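Local coordinates for bacterial transferase hexapeptide (Three repeats) family protein (Acinetobacter baumannii, PDB 4M9C) that probably transfers an acetyl group from acetyl-CoA to a UDP-linked amino sugar in the biosynthesis of UDP-N,N'-diacetylbacillosamine, at residues M1-G6 / P26-E31; K15-L20 / T67-N72; S81-E84 / Q89-A92. All blocks are in the same frame, centred on the assembly; numbering follows the deposited sequence.

In the fold
All three contacts belong to the N-terminal Rossmann-type domain and share its mixed sheet, in which strand 3-8 lies between 33-36 and 63-68, and 89-90 follows 63-68. Contacts 1 and 2 interleave along the chain, whereas contact 3 comes after both. Their centres are about 16 Å apart for contacts 1 and 2 and for 1 and 3, and about 14 Å for 2 and 3. Contact 1 packs the loop after helix 14-24 on strand 3-8; contact 2 sets that helix on one face of the sheet; contact 3 ties helix 73-85, on the other face, to strand 89-90. They join parts of a layered domain which, as in related acetyltransferases, probably helps bind the nucleotide sugar.

Contact 1: M1-G6 / P26-E31; sequences MTMIIG and PTLSKE
L28 meets M3 and I5 through aliphatic carbons alone, with no ring or other flat side chain between them. The contact belongs to the first beta-alpha-beta unit of the Rossmann-type domain, where the loop that follows helix 14-24 swings past strand 3-8 before entering strand 33-36. L28 suits this turning point because a single branch of it can bridge two strand residues. Its CD1 reaches the CG of M3 at 4.0 Å, the two side chains crossing at a slant. M3 offers its stem and not its thioether: the chain bends at both of its later torsions, and its thioether end leads away from the loop. I5 behaves differently. Its CB points toward the loop, and with CG1 anti to the carbonyl carbon (chi1 -72°) the extended longer branch (chi2 176°) brings CD1 against L28, the two side chains crossing at about a right angle. F33 touches both I5 and L28, while F25 and V21 also pack on I5, which is buried. The closest approach is between two methyls, I5 CD1 and L28 CD1, 3.5 Å apart.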
ATOM      1  N   MET A   1     -22.101  -9.267  30.612  1.00 71.39           N
ATOM      2  CA  MET A   1     -23.156  -8.340  31.012  1.00 68.03           C
ATOM      3  C   MET A   1     -22.888  -6.937  30.466  1.00 68.03           C
ATOM      4  O   MET A   1     -21.734  -6.565  30.228  1.00 71.50           O
ATOM      5  CB  MET A   1     -23.300  -8.306  32.536  1.00 69.40           C
ATOM      6  N   THR A   2     -23.961  -6.172  30.272  1.00 60.52           N
ATOM      7  CA  THR A   2     -23.922  -4.816  29.698  1.00 59.03           C
ATOM      8  C   THR A   2     -23.727  -4.755  28.172  1.00 54.80           C
ATOM      9  O   THR A   2     -24.583  -4.220  27.462  1.00 51.87           O
ATOM     10  CB  THR A   2     -22.952  -3.834  30.434  1.00 59.76           C
ATOM     11  OG1 THR A   2     -23.384  -2.490  30.194  1.00 57.11           O
ATOM     12  CG2 THR A   2     -21.504  -3.971  29.955  1.00 60.13           C
ATOM     13  N   MET A   3     -22.614  -5.288  27.672  1.00 49.58           N
ATOM     14  CA  MET A   3     -22.364  -5.303  26.227  1.00 47.52           C
ATOM     15  C   MET A   3     -21.553  -6.526  25.801  1.00 43.02           C
ATOM     16  O   MET A   3     -20.550  -6.868  26.428  1.00 42.19           O
ATOM     17  CB  MET A   3     -21.666  -4.007  25.786  1.00 48.05           C
ATOM     18  CG  MET A   3     -21.144  -4.013  24.357  1.00 42.18           C
ATOM     19  SD  MET A   3     -22.439  -3.928  23.106  1.00 51.40           S
ATOM     20  CE  MET A   3     -22.766  -2.164  23.077  1.00 51.91           C
ATOM     21  N   ILE A   4     -22.005  -7.206  24.751  1.00 37.38           N
ATOM     22  CA  ILE A   4     -21.186  -8.231  24.120  1.00 32.60           C
ATOM     23  C   ILE A   4     -21.049  -7.939  22.632  1.00 31.63           C
ATOM     24  O   ILE A   4     -21.978  -7.443  21.994  1.00 27.68           O
ATOM     25  CB  ILE A   4     -21.757  -9.640  24.293  1.00 33.76           C
ATOM     26  CG1 ILE A   4     -23.165  -9.715  23.703  1.00 32.31           C
ATOM     27  CG2 ILE A   4     -21.747 -10.048  25.765  1.00 44.02           C
ATOM     28  CD1 ILE A   4     -23.722 -11.122  23.713  1.00 42.30           C
ATOM     29  N   ILE A   5     -19.880  -8.248  22.088  1.00 31.05           N
ATOM     30  CA  ILE A   5     -19.611  -8.005  20.678  1.00 30.28           C
ATOM     31  C   ILE A   5     -19.406  -9.329  19.956  1.00 28.98           C
ATOM     32  O   ILE A   5     -18.630 -10.179  20.393  1.00 28.57           O
ATOM     33  CB  ILE A   5     -18.382  -7.089  20.488  1.00 28.76           C
ATOM     34  CG1 ILE A   5     -18.738  -5.650  20.894  1.00 29.27           C
ATOM     35  CG2 ILE A   5     -17.901  -7.150  19.054  1.00 25.30           C
ATOM     36  CD1 ILE A   5     -17.564  -4.660  20.849  1.00 34.13           C
ATOM     37  N   GLY A   6     -20.127  -9.519  18.861  1.00 25.78           N
ATOM     38  CA  GLY A   6     -19.895 -10.688  18.038  1.00 27.14           C
ATOM     39  C   GLY A   6     -19.203 -10.327  16.738  1.00 28.68           C
ATOM     40  O   GLY A   6     -19.491  -9.282  16.139  1.00 28.80           O
ATOM     41  N   PRO A  26     -11.261  -0.774  23.070  1.00 24.41           N
ATOM     42  CA  PRO A  26     -10.186  -1.279  23.930  1.00 30.42           C
ATOM     43  C   PRO A  26     -10.564  -1.433  25.404  1.00 35.38           C
ATOM     44  O   PRO A  26      -9.894  -2.186  26.123  1.00 32.75           O
ATOM     45  CB  PRO A  26      -9.080  -0.222  23.771  1.00 29.53           C
ATOM     46  CG  PRO A  26      -9.803   1.029  23.371  1.00 26.84           C
ATOM     47  CD  PRO A  26     -10.970   0.568  22.535  1.00 28.17           C
ATOM     48  N   THR A  27     -11.612  -0.761  25.869  1.00 33.40           N
ATOM     49  CA  THR A  27     -11.950  -0.923  27.282  1.00 34.84           C
ATOM     50  C   THR A  27     -12.783  -2.182  27.563  1.00 36.13           C
ATOM     51  O   THR A  27     -12.907  -2.594  28.719  1.00 33.15           O
ATOM     52  CB  THR A  27     -12.597   0.336  27.915  1.00 29.78           C
ATOM     53  OG1 THR A  27     -13.966   0.453  27.513  1.00 36.15           O
ATOM     54  CG2 THR A  27     -11.832   1.592  27.527  1.00 28.50           C
ATOM     55  N   LEU A  28     -13.333  -2.808  26.520  1.00 34.59           N
ATOM     56  CA  LEU A  28     -14.093  -4.047  26.726  1.00 36.36           C
ATOM     57  C   LEU A  28     -13.146  -5.214  26.959  1.00 38.07           C
ATOM     58  O   LEU A  28     -12.148  -5.351  26.257  1.00 34.74           O
ATOM     59  CB  LEU A  28     -15.006  -4.350  25.543  1.00 31.86           C
ATOM     60  CG  LEU A  28     -16.206  -3.432  25.347  1.00 37.78           C
ATOM     61  CD1 LEU A  28     -17.102  -4.008  24.273  1.00 33.87           C
ATOM     62  CD2 LEU A  28     -16.980  -3.275  26.649  1.00 43.11           C
ATOM     63  N   SER A  29     -13.443  -6.046  27.955  1.00 36.78           N
ATOM     64  CA  SER A  29     -12.574  -7.180  28.246  1.00 34.12           C
ATOM     65  C   SER A  29     -12.788  -8.285  27.213  1.00 33.92           C
ATOM     66  O   SER A  29     -13.843  -8.359  26.584  1.00 33.00           O
ATOM     67  CB  SER A  29     -12.807  -7.705  29.667  1.00 41.11           C
ATOM     68  OG  SER A  29     -13.961  -8.528  29.725  1.00 41.41           O
ATOM     69  N   LYS A  30     -11.779  -9.137  27.043  1.00 32.47           N
ATOM     70  CA  LYS A  30     -11.823 -10.209  26.056  1.00 37.14           C
ATOM     71  C   LYS A  30     -13.106 -11.024  26.189  1.00 35.11           C
ATOM     72  O   LYS A  30     -13.706 -11.429  25.189  1.00 29.96           O
ATOM     73  CB  LYS A  30     -10.587 -11.115  26.179  1.00 37.33           C
ATOM     74  CG  LYS A  30     -10.584 -12.285  25.187  1.00 39.93           C
ATOM     75  CD  LYS A  30      -9.248 -13.035  25.146  1.00 39.97           C
ATOM     76  CE  LYS A  30      -9.267 -14.125  24.062  1.00 42.18           C
ATOM     77  NZ  LYS A  30      -7.950 -14.306  23.363  1.00 34.40           N
ATOM     78  N   GLU A  31     -13.537 -11.241  27.427  1.00 31.63           N
ATOM     79  CA  GLU A  31     -14.696 -12.080  27.682  1.00 35.29           C
ATOM     80  C   GLU A  31     -15.952 -11.517  27.026  1.00 32.20           C
ATOM     81  O   GLU A  31     -16.918 -12.234  26.811  1.00 33.29           O
ATOM     82  CB  GLU A  31     -14.908 -12.264  29.190  1.00 43.41           C
ATOM     83  CG  GLU A  31     -13.778 -13.021  29.870  1.00 43.40           C
TER

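Contact 2: K15-L20 / T67-N72; sequences KEVMPL and TIAIAN
V17 meets A69 and T67 through every carbon of its side chain. Its CB, pointed at strand 63-68 and the loop after it, already lies 4.0 Å from the CB of A69. There the chain forks. CG2, anti to the carbonyl carbon, stays over the same alanine, with A69 CB 3.8 Å from V17 CG2. CG1, anti to the backbone N (chi1 170°), leads to T67, and the two side chains meet tip to tip: V17 CG1 is 3.9 Å from T67 CG2 and 4.0 Å from T67 OG1. T67 turns OG1 anti to its own N and tucks CG2 between N and the carbonyl carbon, so that both branches of the threonine, hydroxyl and methyl, face CG1 of the valine.

The residue types follow from the spacing. The CA atoms of V17 and A69 are 6.1 Å apart, so the helix comes close to the chain just where the strand ends, and the single methyl of alanine fits such an approach. The two methyls of the short, beta-branched valine divide between the partners, CG2 to alanine and CG1 to threonine, while threonine combines an apolar methyl with a beta-branched shape suited to a strand. No hydrogen bond crosses the contact, and all three residues are buried.

In the Rossmann-type layering, helix 14-24 rests on one face of the sheet, and V7 of strand 3-8 touches both T67 and A69. A second subunit also contacts the helix: its D139 makes a salt bridge with K15. I68 points the other way, onto helix 73-85; beyond it N72 caps the start of that helix, where the chain passes from the sheet into the helix on its other face.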
ATOM      1  N   LYS A  15     -10.654 -13.901  11.640  1.00 24.18           N
ATOM      2  CA  LYS A  15      -9.521 -13.818  12.551  1.00 26.11           C
ATOM      3  C   LYS A  15      -8.732 -12.525  12.365  1.00 25.41           C
ATOM      4  O   LYS A  15      -7.999 -12.115  13.257  1.00 24.54           O
ATOM      5  CB  LYS A  15      -8.627 -15.052  12.411  1.00 28.38           C
ATOM      6  CG  LYS A  15      -9.370 -16.354  12.737  1.00 27.49           C
ATOM      7  CD  LYS A  15      -8.405 -17.518  12.903  1.00 32.29           C
ATOM      8  CE  LYS A  15      -7.742 -17.878  11.582  1.00 29.84           C
ATOM      9  NZ  LYS A  15      -8.769 -18.283  10.603  1.00 29.99           N
ATOM     10  N   GLU A  16      -8.891 -11.897  11.201  1.00 24.43           N
ATOM     11  CA  GLU A  16      -8.328 -10.573  10.941  1.00 22.47           C
ATOM     12  C   GLU A  16      -9.169  -9.504  11.633  1.00 25.98           C
ATOM     13  O   GLU A  16      -8.643  -8.557  12.235  1.00 24.92           O
ATOM     14  CB  GLU A  16      -8.293 -10.290   9.423  1.00 22.42           C
ATOM     15  CG  GLU A  16      -8.071  -8.815   9.080  1.00 26.14           C
ATOM     16  CD  GLU A  16      -8.403  -8.471   7.624  1.00 29.38           C
ATOM     17  OE1 GLU A  16      -9.425  -8.960   7.080  1.00 29.70           O
ATOM     18  OE2 GLU A  16      -7.629  -7.700   7.024  1.00 26.94           O
ATOM     19  N   VAL A  17     -10.484  -9.659  11.566  1.00 22.07           N
ATOM     20  CA  VAL A  17     -11.371  -8.611  12.060  1.00 22.17           C
ATOM     21  C   VAL A  17     -11.424  -8.566  13.585  1.00 25.58           C
ATOM     22  O   VAL A  17     -11.535  -7.490  14.179  1.00 24.53           O
ATOM     23  CB  VAL A  17     -12.775  -8.766  11.473  1.00 22.71           C
ATOM     24  CG1 VAL A  17     -13.764  -7.836  12.180  1.00 23.72           C
ATOM     25  CG2 VAL A  17     -12.738  -8.519   9.951  1.00 24.09           C
ATOM     26  N   MET A  18     -11.319  -9.724  14.228  1.00 23.80           N
ATOM     27  CA  MET A  18     -11.415  -9.749  15.690  1.00 26.66           C
ATOM     28  C   MET A  18     -10.434  -8.769  16.383  1.00 22.87           C
ATOM     29  O   MET A  18     -10.851  -7.979  17.217  1.00 26.56           O
ATOM     30  CB  MET A  18     -11.298 -11.172  16.254  1.00 21.57           C
ATOM     31  CG  MET A  18     -11.287 -11.241  17.786  1.00 23.21           C
ATOM     32  SD  MET A  18     -12.852 -10.688  18.502  1.00 26.56           S
ATOM     33  CE  MET A  18     -13.875 -12.159  18.345  1.00 27.22           C
ATOM     34  N   PRO A  19      -9.132  -8.823  16.052  1.00 22.99           N
ATOM     35  CA  PRO A  19      -8.232  -7.897  16.751  1.00 22.36           C
ATOM     36  C   PRO A  19      -8.492  -6.431  16.385  1.00 27.54           C
ATOM     37  O   PRO A  19      -8.252  -5.542  17.203  1.00 24.79           O
ATOM     38  CB  PRO A  19      -6.836  -8.342  16.299  1.00 23.56           C
ATOM     39  CG  PRO A  19      -7.062  -9.202  15.087  1.00 24.92           C
ATOM     40  CD  PRO A  19      -8.393  -9.831  15.274  1.00 26.04           C
ATOM     41  N   LEU A  20      -9.000  -6.181  15.182  1.00 20.95           N
ATOM     42  CA  LEU A  20      -9.368  -4.819  14.808  1.00 23.76           C
ATOM     43  C   LEU A  20     -10.494  -4.311  15.700  1.00 26.92           C
ATOM     44  O   LEU A  20     -10.442  -3.186  16.201  1.00 24.68           O
ATOM     45  CB  LEU A  20      -9.797  -4.758  13.335  1.00 23.85           C
ATOM     46  CG  LEU A  20      -8.736  -5.159  12.303  1.00 22.98           C
ATOM     47  CD1 LEU A  20      -9.302  -5.076  10.883  1.00 21.43           C
ATOM     48  CD2 LEU A  20      -7.489  -4.273  12.450  1.00 20.67           C
ATOM     49  N   THR A  67     -19.960  -6.994  14.292  1.00 26.43           N
ATOM     50  CA  THR A  67     -19.330  -6.662  13.022  1.00 26.28           C
ATOM     51  C   THR A  67     -19.307  -7.936  12.185  1.00 26.95           C
ATOM     52  O   THR A  67     -18.911  -9.006  12.658  1.00 27.10           O
ATOM     53  CB  THR A  67     -17.894  -6.081  13.196  1.00 23.09           C
ATOM     54  OG1 THR A  67     -17.275  -5.939  11.911  1.00 27.42           O
ATOM     55  CG2 THR A  67     -17.039  -7.014  14.040  1.00 22.56           C
ATOM     56  N   ILE A  68     -19.764  -7.829  10.943  1.00 28.12           N
ATOM     57  CA  ILE A  68     -19.824  -8.979  10.057  1.00 24.26           C
ATOM     58  C   ILE A  68     -18.521  -9.040   9.263  1.00 28.21           C
ATOM     59  O   ILE A  68     -18.270  -8.195   8.412  1.00 26.72           O
ATOM     60  CB  ILE A  68     -21.016  -8.848   9.096  1.00 29.37           C
ATOM     61  CG1 ILE A  68     -22.335  -8.834   9.892  1.00 30.76           C
ATOM     62  CG2 ILE A  68     -20.989  -9.968   8.038  1.00 30.67           C
ATOM     63  CD1 ILE A  68     -23.542  -8.323   9.095  1.00 30.03           C
ATOM     64  N   ALA A  69     -17.692 -10.037   9.554  1.00 27.08           N
ATOM     65  CA  ALA A  69     -16.401 -10.184   8.895  1.00 26.08           C
ATOM     66  C   ALA A  69     -16.539 -10.728   7.469  1.00 30.19           C
ATOM     67  O   ALA A  69     -15.630 -10.602   6.648  1.00 31.13           O
ATOM     68  CB  ALA A  69     -15.510 -11.106   9.723  1.00 26.40           C
ATOM     69  N   ILE A  70     -17.683 -11.334   7.182  1.00 28.36           N
ATOM     70  CA  ILE A  70     -17.884 -12.055   5.920  1.00 27.30           C
ATOM     71  C   ILE A  70     -17.853 -11.167   4.680  1.00 27.22           C
ATOM     72  O   ILE A  70     -18.638 -10.218   4.558  1.00 27.24           O
ATOM     73  CB  ILE A  70     -19.181 -12.873   5.994  1.00 29.54           C
ATOM     74  CG1 ILE A  70     -19.013 -13.966   7.063  1.00 29.07           C
ATOM     75  CG2 ILE A  70     -19.547 -13.456   4.617  1.00 29.57           C
ATOM     76  CD1 ILE A  70     -20.314 -14.590   7.547  1.00 33.65           C
ATOM     77  N   ALA A  71     -16.928 -11.469   3.767  1.00 25.09           N
ATOM     78  CA  ALA A  71     -16.739 -10.665   2.561  1.00 27.18           C
ATOM     79  C   ALA A  71     -17.835 -10.918   1.524  1.00 28.97           C
ATOM     80  O   ALA A  71     -18.228 -10.011   0.789  1.00 25.93           O
ATOM     81  CB  ALA A  71     -15.354 -10.929   1.948  1.00 28.83           C
ATOM     82  N   ASN A  72     -18.308 -12.162   1.464  1.00 28.39           N
ATOM     83  CA  ASN A  72     -19.412 -12.542   0.570  1.00 29.41           C
ATOM     84  C   ASN A  72     -20.610 -11.632   0.798  1.00 27.13           C
ATOM     85  O   ASN A  72     -21.279 -11.732   1.825  1.00 26.50           O
ATOM     86  CB  ASN A  72     -19.821 -13.992   0.846  1.00 25.73           C
ATOM     87  CG  ASN A  72     -20.891 -14.510  -0.128  1.00 31.46           C
ATOM     88  OD1 ASN A  72     -21.807 -13.789  -0.527  1.00 29.16           O
ATOM     89  ND2 ASN A  72     -20.772 -15.770  -0.498  1.00 27.68           N
TER

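Contact 3: S81-E84 / Q89-A92; sequences SLLE and QHLA
The first torsions of E84 and H90 both place CG anti to the carbonyl carbon, and a bend at the second torsion of the glutamate (chi2 -82°) then carries its carboxylate across to the imidazole. The result is a histidine-carboxylate hydrogen bond, from H90 NE2 to E84 OE2 at 2.9 Å, with an N-H...O angle of 147°. The oxygen lies almost in the imidazole plane, although the bond is noticeably bent. The carboxylate is less regularly engaged: the donor stands above its plane, 54° out of it.

L83 comes to another part of the ring edge. Its CD1 is 3.8 Å from H90 CE1 and 3.9 Å from H90 ND1, also near the ring plane, and its CB lies 4.0 Å from H90 CE1. Leucine suits this buried position, as it also packs on V66 and I68 of strand 63-68, whereas glutamate suits the exposed flank of the helix. The contact thus ties the end of helix 73-85 to strand 89-90 in the beta-alpha-beta unit that starts with strand 63-68. F127 of the beta-helix meets H90 edge-to-face.

Together the bond and the leucine probably limit how the imidazole can turn. NE2 is the donor here, and the neighbouring carboxylate would probably favour a proton on that nitrogen and could raise the basicity of the ring, though solvent around the exposed glutamate would weaken the effect.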
ATOM      1  N   SER A  81     -30.187  -8.724   7.576  1.00 35.10           N
ATOM      2  CA  SER A  81     -31.638  -8.888   7.721  1.00 39.76           C
ATOM      3  C   SER A  81     -31.964  -9.739   8.949  1.00 37.45           C
ATOM      4  O   SER A  81     -32.888  -9.437   9.708  1.00 41.60           O
ATOM      5  CB  SER A  81     -32.249  -9.503   6.462  1.00 38.60           C
ATOM      6  OG  SER A  81     -32.159  -8.612   5.364  1.00 42.53           O
ATOM      7  N   LEU A  82     -31.183 -10.795   9.139  1.00 36.21           N
ATOM      8  CA  LEU A  82     -31.263 -11.612  10.343  1.00 41.46           C
ATOM      9  C   LEU A  82     -31.006 -10.794  11.616  1.00 40.91           C
ATOM     10  O   LEU A  82     -31.750 -10.909  12.589  1.00 42.71           O
ATOM     11  CB  LEU A  82     -30.273 -12.774  10.247  1.00 41.05           C
ATOM     12  CG  LEU A  82     -30.380 -13.868  11.305  1.00 46.21           C
ATOM     13  CD1 LEU A  82     -31.738 -14.541  11.207  1.00 45.35           C
ATOM     14  CD2 LEU A  82     -29.257 -14.885  11.146  1.00 41.04           C
ATOM     15  N   LEU A  83     -29.955  -9.969  11.612  1.00 39.07           N
ATOM     16  CA  LEU A  83     -29.591  -9.180  12.796  1.00 39.02           C
ATOM     17  C   LEU A  83     -30.619  -8.101  13.128  1.00 39.81           C
ATOM     18  O   LEU A  83     -30.834  -7.777  14.297  1.00 44.75           O
ATOM     19  CB  LEU A  83     -28.217  -8.514  12.630  1.00 39.22           C
ATOM     20  CG  LEU A  83     -26.939  -9.356  12.586  1.00 40.05           C
ATOM     21  CD1 LEU A  83     -25.743  -8.472  12.241  1.00 41.51           C
ATOM     22  CD2 LEU A  83     -26.711 -10.070  13.889  1.00 35.95           C
ATOM     23  N   GLU A  84     -31.240  -7.531  12.104  1.00 37.36           N
ATOM     24  CA  GLU A  84     -32.247  -6.500  12.330  1.00 43.71           C
ATOM     25  C   GLU A  84     -33.460  -7.067  13.081  1.00 47.28           C
ATOM     26  O   GLU A  84     -33.999  -6.414  13.973  1.00 49.89           O
ATOM     27  CB  GLU A  84     -32.662  -5.842  11.009  1.00 44.98           C
ATOM     28  CG  GLU A  84     -31.528  -5.089  10.294  1.00 45.47           C
ATOM     29  CD  GLU A  84     -31.307  -3.688  10.844  1.00 50.99           C
ATOM     30  OE1 GLU A  84     -32.131  -3.233  11.667  1.00 60.61           O
ATOM     31  OE2 GLU A  84     -30.314  -3.035  10.447  1.00 51.30           O
ATOM     32  N   GLN A  89     -27.150  -4.345  17.158  1.00 37.48           N
ATOM     33  CA  GLN A  89     -26.525  -3.113  16.698  1.00 37.90           C
ATOM     34  C   GLN A  89     -25.355  -3.413  15.758  1.00 32.37           C
ATOM     35  O   GLN A  89     -24.625  -4.384  15.953  1.00 37.35           O
ATOM     36  CB  GLN A  89     -26.060  -2.320  17.919  1.00 35.95           C
ATOM     37  CG  GLN A  89     -25.157  -1.128  17.629  1.00 43.92           C
ATOM     38  CD  GLN A  89     -24.703  -0.433  18.914  1.00 51.31           C
ATOM     39  OE1 GLN A  89     -23.758   0.362  18.908  1.00 55.33           O
ATOM     40  NE2 GLN A  89     -25.381  -0.737  20.022  1.00 45.94           N
ATOM     41  N   HIS A  90     -25.192  -2.594  14.727  1.00 31.51           N
ATOM     42  CA  HIS A  90     -24.111  -2.787  13.772  1.00 31.79           C
ATOM     43  C   HIS A  90     -22.925  -1.907  14.128  1.00 31.91           C
ATOM     44  O   HIS A  90     -23.076  -0.706  14.313  1.00 35.47           O
ATOM     45  CB  HIS A  90     -24.576  -2.424  12.370  1.00 33.31           C
ATOM     46  CG  HIS A  90     -25.741  -3.230  11.894  1.00 35.93           C
ATOM     47  ND1 HIS A  90     -25.654  -4.582  11.635  1.00 33.94           N
ATOM     48  CD2 HIS A  90     -27.018  -2.872  11.618  1.00 37.89           C
ATOM     49  CE1 HIS A  90     -26.830  -5.022  11.223  1.00 36.41           C
ATOM     50  NE2 HIS A  90     -27.674  -4.004  11.204  1.00 35.62           N
ATOM     51  N   LEU A  91     -21.744  -2.505  14.191  1.00 29.82           N
ATOM     52  CA  LEU A  91     -20.524  -1.778  14.512  1.00 32.61           C
ATOM     53  C   LEU A  91     -19.796  -1.299  13.260  1.00 31.73           C
ATOM     54  O   LEU A  91     -19.822  -1.960  12.215  1.00 29.37           O
ATOM     55  CB  LEU A  91     -19.585  -2.680  15.307  1.00 27.92           C
ATOM     56  CG  LEU A  91     -20.125  -3.138  16.650  1.00 32.03           C
ATOM     57  CD1 LEU A  91     -19.221  -4.196  17.230  1.00 30.68           C
ATOM     58  CD2 LEU A  91     -20.218  -1.937  17.579  1.00 34.69           C
ATOM     59  N   ALA A  92     -19.146  -0.149  13.375  1.00 27.36           N
ATOM     60  CA  ALA A  92     -18.200   0.297  12.358  1.00 27.40           C
ATOM     61  C   ALA A  92     -16.799   0.031  12.896  1.00 30.83           C
ATOM     62  O   ALA A  92     -16.503   0.328  14.055  1.00 26.93           O
ATOM     63  CB  ALA A  92     -18.391   1.789  12.056  1.00 28.36           C
TER